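Local coordinates for protein alpha-1,3-glucanase (Bacillus circulans, PDB 5ZRU) that probably hydrolyses alpha-1,3-glucan, this chain being the catalytic unit of a GH87-family enzyme that binds calcium and zinc ions, at residues A[341-352]-A[364-375]. Residues are numbered along the deposited sequence; the frame is centred on the assembly and turned at random.
Sequences IENSRIRNNLAD and TVRNSSIRNNGD. With CA (calcium ion), chain J.
Glu342 and Arg366 face each other in register on parallel strands of successive beta-helix coils in catalytic domain D2, while Arg347, opposite Arg371, reaches back diagonally to Ser369. Arg366 grips Glu342 OE1 side-on, NE at 2.8 Å, in its own guanidinium plane but from above the carboxylate. Arg347, extended from CG to NE, likewise brings NE and NH2 to Ser369 OG, NE at 2.9 Å. Arg371 stacks on the Arg347 guanidinium, centres 3.8 Å apart, planes at 20°; Glu139 bridges both arginines, and Glu172 and Glu402 also bind Arg371. Lacking a guanidinium, a lysine in place of Arg347 would probably leave Ser369 OG with at most one donor from this side chain and Arg371 without its stacking partner. At the turns, asparagines pair between coils, as in beta-helix asparagine ladders: Asn372 ND2 donates to Asn348 OD1 at 2.8 Å, amides 75° apart; the Asn349 and Asn373 amides are nearly coplanar, Asn373 OD1 accepting from Asn349 ND2 (2.9 Å) and N. Inward, Ile346 CD1 meets Ile370 CD1 at 3.8 Å. Beyond the turns, Asp352 OD1 and OD2, Asp375 OD1 and four waters bind a calcium ion. Buried polar groups thus find partners between coils, and acidic neighbours probably offset the stacked positive charges.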
loop_
_atom_site.group_PDB
_atom_site.type_symbol
_atom_site.label_atom_id
_atom_site.label_comp_id
_atom_site.label_asym_id
_atom_site.label_seq_id
_atom_site.Cartn_x
_atom_site.Cartn_y
_atom_site.Cartn_z
ATOM N N ILE A 341 -2.003 -13.257 3.975
ATOM C CA ILE A 341 -2.823 -12.172 3.461
ATOM C C ILE A 341 -2.752 -12.275 1.942
ATOM O O ILE A 341 -1.658 -12.241 1.372
ATOM C CB ILE A 341 -2.308 -10.811 3.956
ATOM C CG1 ILE A 341 -2.402 -10.724 5.485
ATOM C CG2 ILE A 341 -3.074 -9.658 3.288
ATOM C CD1 ILE A 341 -1.639 -9.509 6.069
ATOM N N GLU A 342 -3.892 -12.444 1.276
ATOM C CA GLU A 342 -3.804 -12.634 -0.163
ATOM C C GLU A 342 -5.019 -12.061 -0.870
ATOM O O GLU A 342 -6.076 -11.844 -0.270
ATOM C CB GLU A 342 -3.638 -14.119 -0.538
ATOM C CG GLU A 342 -4.815 -14.997 -0.156
ATOM C CD GLU A 342 -4.544 -16.485 -0.402
ATOM O OE1 GLU A 342 -3.582 -16.817 -1.134
ATOM O OE2 GLU A 342 -5.297 -17.321 0.133
ATOM N N ASN A 343 -4.840 -11.818 -2.170
ATOM C CA ASN A 343 -5.933 -11.432 -3.065
ATOM C C ASN A 343 -6.640 -10.171 -2.576
ATOM O O ASN A 343 -7.858 -10.035 -2.723
ATOM C CB ASN A 343 -6.949 -12.571 -3.225
ATOM C CG ASN A 343 -6.319 -13.887 -3.669
ATOM O OD1 ASN A 343 -5.205 -13.926 -4.203
ATOM N ND2 ASN A 343 -7.059 -14.984 -3.464
ATOM N N SER A 344 -5.883 -9.244 -1.992
ATOM C CA SER A 344 -6.475 -8.110 -1.298
ATOM C C SER A 344 -5.987 -6.787 -1.873
ATOM O O SER A 344 -5.019 -6.716 -2.633
ATOM C CB SER A 344 -6.176 -8.179 0.202
ATOM O OG SER A 344 -6.741 -9.356 0.759
ATOM N N ARG A 345 -6.696 -5.728 -1.500
ATOM C CA ARG A 345 -6.437 -4.370 -1.968
ATOM C C ARG A 345 -6.246 -3.515 -0.727
ATOM O O ARG A 345 -7.186 -3.310 0.047
ATOM C CB ARG A 345 -7.585 -3.868 -2.841
ATOM C CG ARG A 345 -7.842 -4.802 -4.038
ATOM C CD ARG A 345 -9.100 -4.419 -4.838
ATOM N NE ARG A 345 -9.535 -5.538 -5.685
ATOM C CZ ARG A 345 -10.317 -5.409 -6.757
ATOM N NH1 ARG A 345 -10.746 -4.212 -7.116
ATOM N NH2 ARG A 345 -10.657 -6.475 -7.483
ATOM N N ILE A 346 -5.024 -3.060 -0.509
ATOM C CA ILE A 346 -4.652 -2.399 0.733
ATOM C C ILE A 346 -4.090 -1.054 0.304
ATOM O O ILE A 346 -2.963 -0.978 -0.196
ATOM C CB ILE A 346 -3.641 -3.221 1.539
ATOM C CG1 ILE A 346 -4.202 -4.629 1.797
ATOM C CG2 ILE A 346 -3.296 -2.504 2.851
ATOM C CD1 ILE A 346 -3.136 -5.690 2.175
ATOM N N ARG A 347 -4.895 0.001 0.429
ATOM C CA ARG A 347 -4.617 1.228 -0.311
ATOM C C ARG A 347 -4.940 2.455 0.520
ATOM O O ARG A 347 -5.791 2.416 1.410
ATOM C CB ARG A 347 -5.426 1.295 -1.616
ATOM C CG ARG A 347 -5.252 0.080 -2.542
ATOM C CD ARG A 347 -6.033 0.304 -3.842
ATOM N NE ARG A 347 -5.880 -0.798 -4.796
ATOM C CZ ARG A 347 -6.767 -1.072 -5.746
ATOM N NH1 ARG A 347 -7.862 -0.316 -5.850
ATOM N NH2 ARG A 347 -6.572 -2.096 -6.589
ATOM N N ASN A 348 -4.243 3.554 0.223
ATOM C CA ASN A 348 -4.614 4.867 0.760
ATOM C C ASN A 348 -4.644 4.877 2.285
ATOM O O ASN A 348 -5.504 5.510 2.898
ATOM C CB ASN A 348 -5.970 5.311 0.201
ATOM C CG ASN A 348 -6.061 5.137 -1.279
ATOM O OD1 ASN A 348 -5.230 5.657 -2.026
ATOM N ND2 ASN A 348 -7.069 4.388 -1.728
ATOM N N ASN A 349 -3.702 4.182 2.911
ATOM C CA ASN A 349 -3.555 4.261 4.354
ATOM C C ASN A 349 -2.486 5.295 4.706
ATOM O O ASN A 349 -1.606 5.620 3.894
ATOM C CB ASN A 349 -3.207 2.891 4.940
ATOM C CG ASN A 349 -4.247 1.839 4.595
ATOM O OD1 ASN A 349 -5.338 1.818 5.176
ATOM N ND2 ASN A 349 -3.920 0.964 3.629
ATOM N N LEU A 350 -2.601 5.834 5.927
ATOM C CA LEU A 350 -1.748 6.938 6.368
ATOM C C LEU A 350 -0.323 6.496 6.677
ATOM O O LEU A 350 0.573 7.345 6.753
ATOM C CB LEU A 350 -2.364 7.608 7.604
ATOM C CG LEU A 350 -3.658 8.371 7.310
ATOM C CD1 LEU A 350 -4.527 8.497 8.543
ATOM C CD2 LEU A 350 -3.344 9.768 6.732
ATOM N N ALA A 351 -0.094 5.195 6.846
ATOM C CA ALA A 351 1.239 4.649 7.094
ATOM C C ALA A 351 1.369 3.296 6.391
ATOM O O ALA A 351 0.923 3.170 5.252
ATOM C CB ALA A 351 1.507 4.527 8.600
ATOM N N ASP A 352 1.953 2.283 7.050
ATOM C CA ASP A 352 2.281 1.025 6.373
ATOM C C ASP A 352 1.052 0.371 5.752
ATOM O O ASP A 352 -0.037 0.390 6.327
ATOM C CB ASP A 352 2.885 0.002 7.345
ATOM C CG ASP A 352 4.098 0.520 8.076
ATOM O OD1 ASP A 352 4.030 1.661 8.571
ATOM O OD2 ASP A 352 5.087 -0.239 8.188
ATOM N N THR A 364 2.890 -14.350 5.148
ATOM C CA THR A 364 2.958 -14.031 3.728
ATOM C C THR A 364 1.952 -12.944 3.364
ATOM O O THR A 364 0.818 -12.949 3.856
ATOM C CB THR A 364 2.684 -15.290 2.881
ATOM O OG1 THR A 364 3.625 -16.324 3.221
ATOM C CG2 THR A 364 2.786 -14.977 1.387
ATOM N N VAL A 365 2.363 -12.019 2.496
ATOM C CA VAL A 365 1.430 -11.194 1.727
ATOM C C VAL A 365 1.634 -11.551 0.262
ATOM O O VAL A 365 2.765 -11.490 -0.241
ATOM C CB VAL A 365 1.643 -9.686 1.943
ATOM C CG1 VAL A 365 0.637 -8.898 1.107
ATOM C CG2 VAL A 365 1.531 -9.312 3.420
ATOM N N ARG A 366 0.559 -11.944 -0.422
ATOM C CA ARG A 366 0.723 -12.349 -1.811
ATOM C C ARG A 366 -0.488 -11.972 -2.652
ATOM O O ARG A 366 -1.605 -11.809 -2.154
ATOM C CB ARG A 366 1.006 -13.852 -1.938
ATOM C CG ARG A 366 -0.116 -14.754 -1.489
ATOM C CD ARG A 366 0.324 -16.231 -1.529
ATOM N NE ARG A 366 -0.789 -17.107 -1.179
ATOM C CZ ARG A 366 -0.663 -18.356 -0.742
ATOM N NH1 ARG A 366 0.543 -18.895 -0.586
ATOM N NH2 ARG A 366 -1.747 -19.063 -0.444
ATOM N N ASN A 367 -0.230 -11.840 -3.949
ATOM C CA ASN A 367 -1.227 -11.495 -4.961
ATOM C C ASN A 367 -2.140 -10.364 -4.508
ATOM O O ASN A 367 -3.366 -10.453 -4.579
ATOM C CB ASN A 367 -2.057 -12.710 -5.372
ATOM C CG ASN A 367 -2.717 -12.501 -6.713
ATOM O OD1 ASN A 367 -2.050 -12.167 -7.685
ATOM N ND2 ASN A 367 -4.036 -12.635 -6.760
ATOM N N SER A 368 -1.530 -9.265 -4.079
ATOM C CA SER A 368 -2.288 -8.153 -3.530
ATOM C C SER A 368 -1.855 -6.838 -4.165
ATOM O O SER A 368 -0.741 -6.696 -4.675
ATOM C CB SER A 368 -2.131 -8.082 -2.007
ATOM O OG SER A 368 -2.728 -9.219 -1.388
ATOM N N SER A 369 -2.778 -5.883 -4.137
ATOM C CA SER A 369 -2.557 -4.534 -4.635
ATOM C C SER A 369 -2.272 -3.653 -3.428
ATOM O O SER A 369 -3.135 -3.505 -2.559
ATOM C CB SER A 369 -3.787 -4.037 -5.402
ATOM O OG SER A 369 -3.751 -2.624 -5.598
ATOM N N ILE A 370 -1.052 -3.112 -3.356
ATOM C CA ILE A 370 -0.586 -2.317 -2.219
ATOM C C ILE A 370 -0.325 -0.921 -2.772
ATOM O O ILE A 370 0.690 -0.713 -3.437
ATOM C CB ILE A 370 0.685 -2.906 -1.593
ATOM C CG1 ILE A 370 0.536 -4.429 -1.397
ATOM C CG2 ILE A 370 1.046 -2.166 -0.283
ATOM C CD1 ILE A 370 -0.561 -4.827 -0.422
ATOM N N ARG A 371 -1.223 0.039 -2.528
ATOM C CA ARG A 371 -1.174 1.271 -3.312
ATOM C C ARG A 371 -1.351 2.514 -2.452
ATOM O O ARG A 371 -2.258 2.570 -1.621
ATOM C CB ARG A 371 -2.247 1.257 -4.419
ATOM C CG ARG A 371 -2.150 2.447 -5.370
ATOM C CD ARG A 371 -3.273 2.433 -6.418
ATOM N NE ARG A 371 -3.196 1.286 -7.309
ATOM C CZ ARG A 371 -4.233 0.765 -7.968
ATOM N NH1 ARG A 371 -5.458 1.263 -7.822
ATOM N NH2 ARG A 371 -4.043 -0.281 -8.754
ATOM N N ASN A 372 -0.482 3.509 -2.659
ATOM C CA ASN A 372 -0.710 4.874 -2.165
ATOM C C ASN A 372 -0.702 4.940 -0.638
ATOM O O ASN A 372 -1.497 5.661 -0.033
ATOM C CB ASN A 372 -2.021 5.450 -2.723
ATOM C CG ASN A 372 -2.050 6.974 -2.710
ATOM O OD1 ASN A 372 -1.083 7.634 -3.097
ATOM N ND2 ASN A 372 -3.175 7.537 -2.288
ATOM N N ASN A 373 0.215 4.211 -0.012
ATOM C CA ASN A 373 0.326 4.193 1.442
ATOM C C ASN A 373 1.430 5.133 1.927
ATOM O O ASN A 373 2.368 5.465 1.195
ATOM C CB ASN A 373 0.574 2.759 1.932
ATOM C CG ASN A 373 -0.608 1.849 1.651
ATOM O OD1 ASN A 373 -1.685 2.046 2.202
ATOM N ND2 ASN A 373 -0.418 0.852 0.779
ATOM N N GLY A 374 1.311 5.551 3.189
ATOM C CA GLY A 374 2.144 6.610 3.735
ATOM C C GLY A 374 3.320 6.181 4.582
ATOM O O GLY A 374 3.822 6.958 5.406
ATOM N N ASP A 375 3.765 4.946 4.378
ATOM C CA ASP A 375 4.975 4.398 4.976
ATOM C C ASP A 375 5.280 3.139 4.167
ATOM O O ASP A 375 4.724 2.959 3.076
ATOM C CB ASP A 375 4.771 4.176 6.488
ATOM C CG ASP A 375 6.055 4.344 7.295
ATOM O OD1 ASP A 375 7.050 3.665 6.991
ATOM O OD2 ASP A 375 6.062 5.152 8.247
HETATM CA CA CA J . 6.315 2.073 8.898
HETATM O O HOH W 1 -4.939 -19.710 -0.850
HETATM O O HOH W 2 5.056 3.183 10.459
HETATM O O HOH W 3 8.008 3.241 9.558
HETATM O O HOH W 4 6.411 1.465 11.099
HETATM O O HOH W 5 7.480 0.527 8.183
#